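Long-range contact in peptidase M16 domain protein (Alicyclobacillus acidocaldarius subsp. acidocaldarius DSM 446, PDB 4XEA), which is probably a metal-dependent peptidase of the M16 (insulinase-like) family that cleaves peptide bonds: residues A106-Q117 with I207-K218. Residues are numbered along the deposited sequence; the frame is centred on the assembly and turned at random.
Sequences AKHVGTLLDFVQ and IAHVIEENQAKK. With NA (sodium ion), chain B.
Q117 and Q215 join their amides in a reciprocal pair of hydrogen bonds: Q215 NE2 gives a nearly straight bond to Q117 OE1 (2.7 Å), and Q117 NE2 returns one to Q215 OE1 (2.9 Å). The two amide planes lie 12° apart, and each oxygen is met on a lone pair in its carbonyl plane. This pairing links the C-terminal ends of helices 105-116 and 204-216, two neighbours packed on the six-stranded mixed sheet of the M16 fold. K218, its chain extended beyond CG, brings NZ between Q117 OE1 (2.9 Å) and D114 OD1 (2.8 Å), the latter a salt bridge on the anti side of the carboxylate. N214 ND2 also bonds to D114 OD1, from above the carboxylate plane, while N214 OD1 accepts from Q215 NE2; the polar groups thus form a continuous network. Replacing Q117 by alanine would probably cost Q215 both bonds of the amide pair and leave K218 NZ with D114 OD1 but without the second oxygen. Farther along, L113 lays CD1 against CG of N214 and reaches I211 CG2. With CG1 anti to the backbone N (chi1 176°), V109 sets that methyl 3.8 Å from I211 CG1 and points CG2 at I207; V109, I207 and I211 also rest on strand 194-200. At the N-terminal end of the contact, where the backbones come closer, A106 CB meets V210 CG2 at 3.9 Å, and I207 CD1 lies 3.6 Å from A106 N.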
# COMPACT_ATOMS: atom_id res chain seq x y z
N ALA A 106 -2.23 -13.48 -23.70
CA ALA A 106 -3.31 -13.76 -24.68
C ALA A 106 -4.48 -14.47 -24.01
O ALA A 106 -5.64 -14.06 -24.18
CB ALA A 106 -2.80 -14.60 -25.89
N LYS A 107 -4.18 -15.49 -23.21
CA LYS A 107 -5.22 -16.24 -22.51
C LYS A 107 -5.97 -15.38 -21.50
O LYS A 107 -7.20 -15.44 -21.44
CB LYS A 107 -4.63 -17.47 -21.81
CG LYS A 107 -5.67 -18.38 -21.15
CD LYS A 107 -5.18 -19.83 -21.07
CE LYS A 107 -5.45 -20.57 -22.38
NZ LYS A 107 -4.87 -21.91 -22.41
N HIS A 108 -5.24 -14.55 -20.75
CA HIS A 108 -5.83 -13.79 -19.68
C HIS A 108 -6.75 -12.69 -20.24
O HIS A 108 -7.84 -12.47 -19.73
CB HIS A 108 -4.77 -13.16 -18.78
CG HIS A 108 -3.91 -14.16 -18.07
ND1 HIS A 108 -4.43 -15.19 -17.32
CD2 HIS A 108 -2.56 -14.29 -18.00
CE1 HIS A 108 -3.45 -15.92 -16.83
NE2 HIS A 108 -2.30 -15.40 -17.24
N VAL A 109 -6.30 -12.00 -21.29
CA VAL A 109 -7.15 -11.01 -21.93
C VAL A 109 -8.45 -11.61 -22.44
O VAL A 109 -9.51 -11.00 -22.31
CB VAL A 109 -6.42 -10.27 -23.06
CG1 VAL A 109 -7.42 -9.30 -23.78
CG2 VAL A 109 -5.24 -9.51 -22.49
N GLY A 110 -8.34 -12.78 -23.06
CA GLY A 110 -9.50 -13.57 -23.51
C GLY A 110 -10.45 -13.92 -22.36
O GLY A 110 -11.66 -13.76 -22.47
N THR A 111 -9.90 -14.36 -21.24
CA THR A 111 -10.71 -14.69 -20.07
C THR A 111 -11.39 -13.43 -19.50
O THR A 111 -12.56 -13.46 -19.08
CB THR A 111 -9.83 -15.34 -18.99
OG1 THR A 111 -9.09 -16.45 -19.56
CG2 THR A 111 -10.68 -15.79 -17.80
N LEU A 112 -10.65 -12.32 -19.50
CA LEU A 112 -11.18 -11.04 -18.98
C LEU A 112 -12.37 -10.60 -19.83
O LEU A 112 -13.44 -10.28 -19.31
CB LEU A 112 -10.07 -9.98 -18.96
CG LEU A 112 -10.49 -8.59 -18.44
CD1 LEU A 112 -11.01 -8.67 -17.03
CD2 LEU A 112 -9.34 -7.63 -18.58
N LEU A 113 -12.20 -10.58 -21.15
CA LEU A 113 -13.31 -10.19 -22.03
C LEU A 113 -14.47 -11.14 -21.82
O LEU A 113 -15.60 -10.70 -21.61
CB LEU A 113 -12.89 -10.17 -23.50
CG LEU A 113 -11.90 -9.07 -23.89
CD1 LEU A 113 -11.28 -9.37 -25.27
CD2 LEU A 113 -12.57 -7.68 -23.85
N ASP A 114 -14.20 -12.44 -21.87
CA ASP A 114 -15.25 -13.47 -21.79
C ASP A 114 -16.09 -13.40 -20.51
O ASP A 114 -17.32 -13.43 -20.58
CB ASP A 114 -14.63 -14.87 -21.92
CG ASP A 114 -14.10 -15.15 -23.32
OD1 ASP A 114 -14.39 -14.36 -24.27
OD2 ASP A 114 -13.43 -16.16 -23.47
N PHE A 115 -15.47 -13.26 -19.34
CA PHE A 115 -16.26 -13.32 -18.10
C PHE A 115 -17.05 -12.03 -17.80
O PHE A 115 -18.04 -12.04 -17.08
CB PHE A 115 -15.43 -13.83 -16.90
CG PHE A 115 -14.89 -12.75 -15.96
CD1 PHE A 115 -15.68 -12.26 -14.93
CD2 PHE A 115 -13.58 -12.30 -16.06
CE1 PHE A 115 -15.17 -11.29 -14.03
CE2 PHE A 115 -13.07 -11.35 -15.19
CZ PHE A 115 -13.87 -10.84 -14.17
N VAL A 116 -16.62 -10.92 -18.38
CA VAL A 116 -17.33 -9.66 -18.21
C VAL A 116 -18.46 -9.52 -19.25
O VAL A 116 -19.46 -8.84 -18.98
CB VAL A 116 -16.34 -8.49 -18.27
CG1 VAL A 116 -17.05 -7.13 -18.18
CG2 VAL A 116 -15.29 -8.64 -17.10
N GLN A 117 -18.32 -10.19 -20.41
CA GLN A 117 -19.31 -10.09 -21.51
C GLN A 117 -20.41 -11.15 -21.49
O GLN A 117 -21.24 -11.20 -22.40
CB GLN A 117 -18.60 -10.04 -22.88
CG GLN A 117 -17.90 -8.71 -23.10
CD GLN A 117 -17.12 -8.59 -24.38
OE1 GLN A 117 -16.49 -9.57 -24.91
NE2 GLN A 117 -17.12 -7.37 -24.90
N ILE A 207 -1.59 -8.96 -28.81
CA ILE A 207 -2.76 -8.77 -27.98
C ILE A 207 -3.88 -8.02 -28.73
O ILE A 207 -5.07 -8.33 -28.55
CB ILE A 207 -2.40 -8.05 -26.65
CG1 ILE A 207 -1.46 -8.92 -25.79
CG2 ILE A 207 -3.67 -7.68 -25.87
CD1 ILE A 207 -1.96 -10.34 -25.51
N ALA A 208 -3.50 -7.07 -29.60
CA ALA A 208 -4.49 -6.33 -30.41
C ALA A 208 -5.28 -7.26 -31.32
O ALA A 208 -6.47 -7.07 -31.52
CB ALA A 208 -3.84 -5.24 -31.22
N HIS A 209 -4.61 -8.27 -31.86
CA HIS A 209 -5.23 -9.27 -32.71
C HIS A 209 -6.14 -10.21 -31.89
O HIS A 209 -7.24 -10.54 -32.31
CB HIS A 209 -4.12 -10.04 -33.43
CG HIS A 209 -4.59 -11.12 -34.35
ND1 HIS A 209 -5.26 -10.85 -35.53
CD2 HIS A 209 -4.44 -12.46 -34.30
CE1 HIS A 209 -5.53 -11.99 -36.15
NE2 HIS A 209 -5.04 -12.98 -35.42
N VAL A 210 -5.70 -10.63 -30.72
CA VAL A 210 -6.53 -11.45 -29.82
C VAL A 210 -7.85 -10.73 -29.43
O VAL A 210 -8.94 -11.34 -29.39
CB VAL A 210 -5.76 -11.80 -28.53
CG1 VAL A 210 -6.70 -12.43 -27.49
CG2 VAL A 210 -4.57 -12.68 -28.82
N ILE A 211 -7.76 -9.43 -29.17
CA ILE A 211 -8.93 -8.68 -28.73
C ILE A 211 -9.91 -8.61 -29.91
O ILE A 211 -11.09 -8.93 -29.74
CB ILE A 211 -8.58 -7.25 -28.20
CG1 ILE A 211 -7.71 -7.30 -26.96
CG2 ILE A 211 -9.86 -6.45 -27.84
CD1 ILE A 211 -6.95 -6.00 -26.67
N GLU A 212 -9.41 -8.25 -31.10
CA GLU A 212 -10.26 -8.11 -32.31
C GLU A 212 -10.94 -9.43 -32.63
O GLU A 212 -12.12 -9.48 -32.92
CB GLU A 212 -9.45 -7.66 -33.53
CG GLU A 212 -8.74 -6.30 -33.43
CD GLU A 212 -9.56 -5.13 -33.93
OE1 GLU A 212 -8.97 -4.04 -34.08
OE2 GLU A 212 -10.79 -5.27 -34.14
N GLU A 213 -10.17 -10.52 -32.54
CA GLU A 213 -10.71 -11.85 -32.83
C GLU A 213 -11.76 -12.28 -31.82
O GLU A 213 -12.80 -12.82 -32.18
CB GLU A 213 -9.59 -12.89 -32.94
CG GLU A 213 -8.85 -12.80 -34.24
CD GLU A 213 -9.74 -13.15 -35.44
OE1 GLU A 213 -10.46 -12.26 -35.95
OE2 GLU A 213 -9.73 -14.33 -35.85
N ASN A 214 -11.51 -12.01 -30.54
CA ASN A 214 -12.46 -12.34 -29.49
C ASN A 214 -13.78 -11.60 -29.68
O ASN A 214 -14.85 -12.21 -29.55
CB ASN A 214 -11.86 -11.97 -28.11
CG ASN A 214 -12.75 -12.36 -26.96
OD1 ASN A 214 -13.78 -11.73 -26.71
ND2 ASN A 214 -12.35 -13.40 -26.22
N GLN A 215 -13.71 -10.29 -29.94
CA GLN A 215 -14.89 -9.45 -30.17
C GLN A 215 -15.62 -9.75 -31.48
O GLN A 215 -16.85 -9.75 -31.51
CB GLN A 215 -14.50 -7.97 -30.12
CG GLN A 215 -13.90 -7.55 -28.74
CD GLN A 215 -14.88 -7.74 -27.62
OE1 GLN A 215 -15.65 -6.83 -27.29
NE2 GLN A 215 -14.90 -8.93 -27.04
N ALA A 216 -14.86 -10.01 -32.54
CA ALA A 216 -15.43 -10.35 -33.86
C ALA A 216 -16.27 -11.65 -33.82
O ALA A 216 -17.25 -11.77 -34.55
CB ALA A 216 -14.34 -10.45 -34.92
N LYS A 217 -15.88 -12.59 -32.97
CA LYS A 217 -16.59 -13.86 -32.80
C LYS A 217 -17.87 -13.78 -31.98
O LYS A 217 -18.67 -14.70 -31.98
CB LYS A 217 -15.64 -14.91 -32.19
CG LYS A 217 -14.70 -15.53 -33.21
CD LYS A 217 -13.53 -16.29 -32.54
CE LYS A 217 -12.51 -16.76 -33.57
NZ LYS A 217 -11.15 -16.98 -32.98
N LYS A 218 -18.08 -12.68 -31.28
CA LYS A 218 -19.29 -12.49 -30.50
C LYS A 218 -20.31 -11.63 -31.25
O LYS A 218 -19.98 -10.93 -32.20
CB LYS A 218 -18.94 -11.84 -29.15
CG LYS A 218 -18.03 -12.73 -28.29
CD LYS A 218 -17.64 -12.06 -26.95
CE LYS A 218 -16.75 -13.01 -26.14
NZ LYS A 218 -16.46 -12.51 -24.79
NA NA B . -19.56 -13.17 -16.16
O HOH W 1 -19.03 -15.39 -16.57
O HOH W 2 -21.37 -14.02 -14.59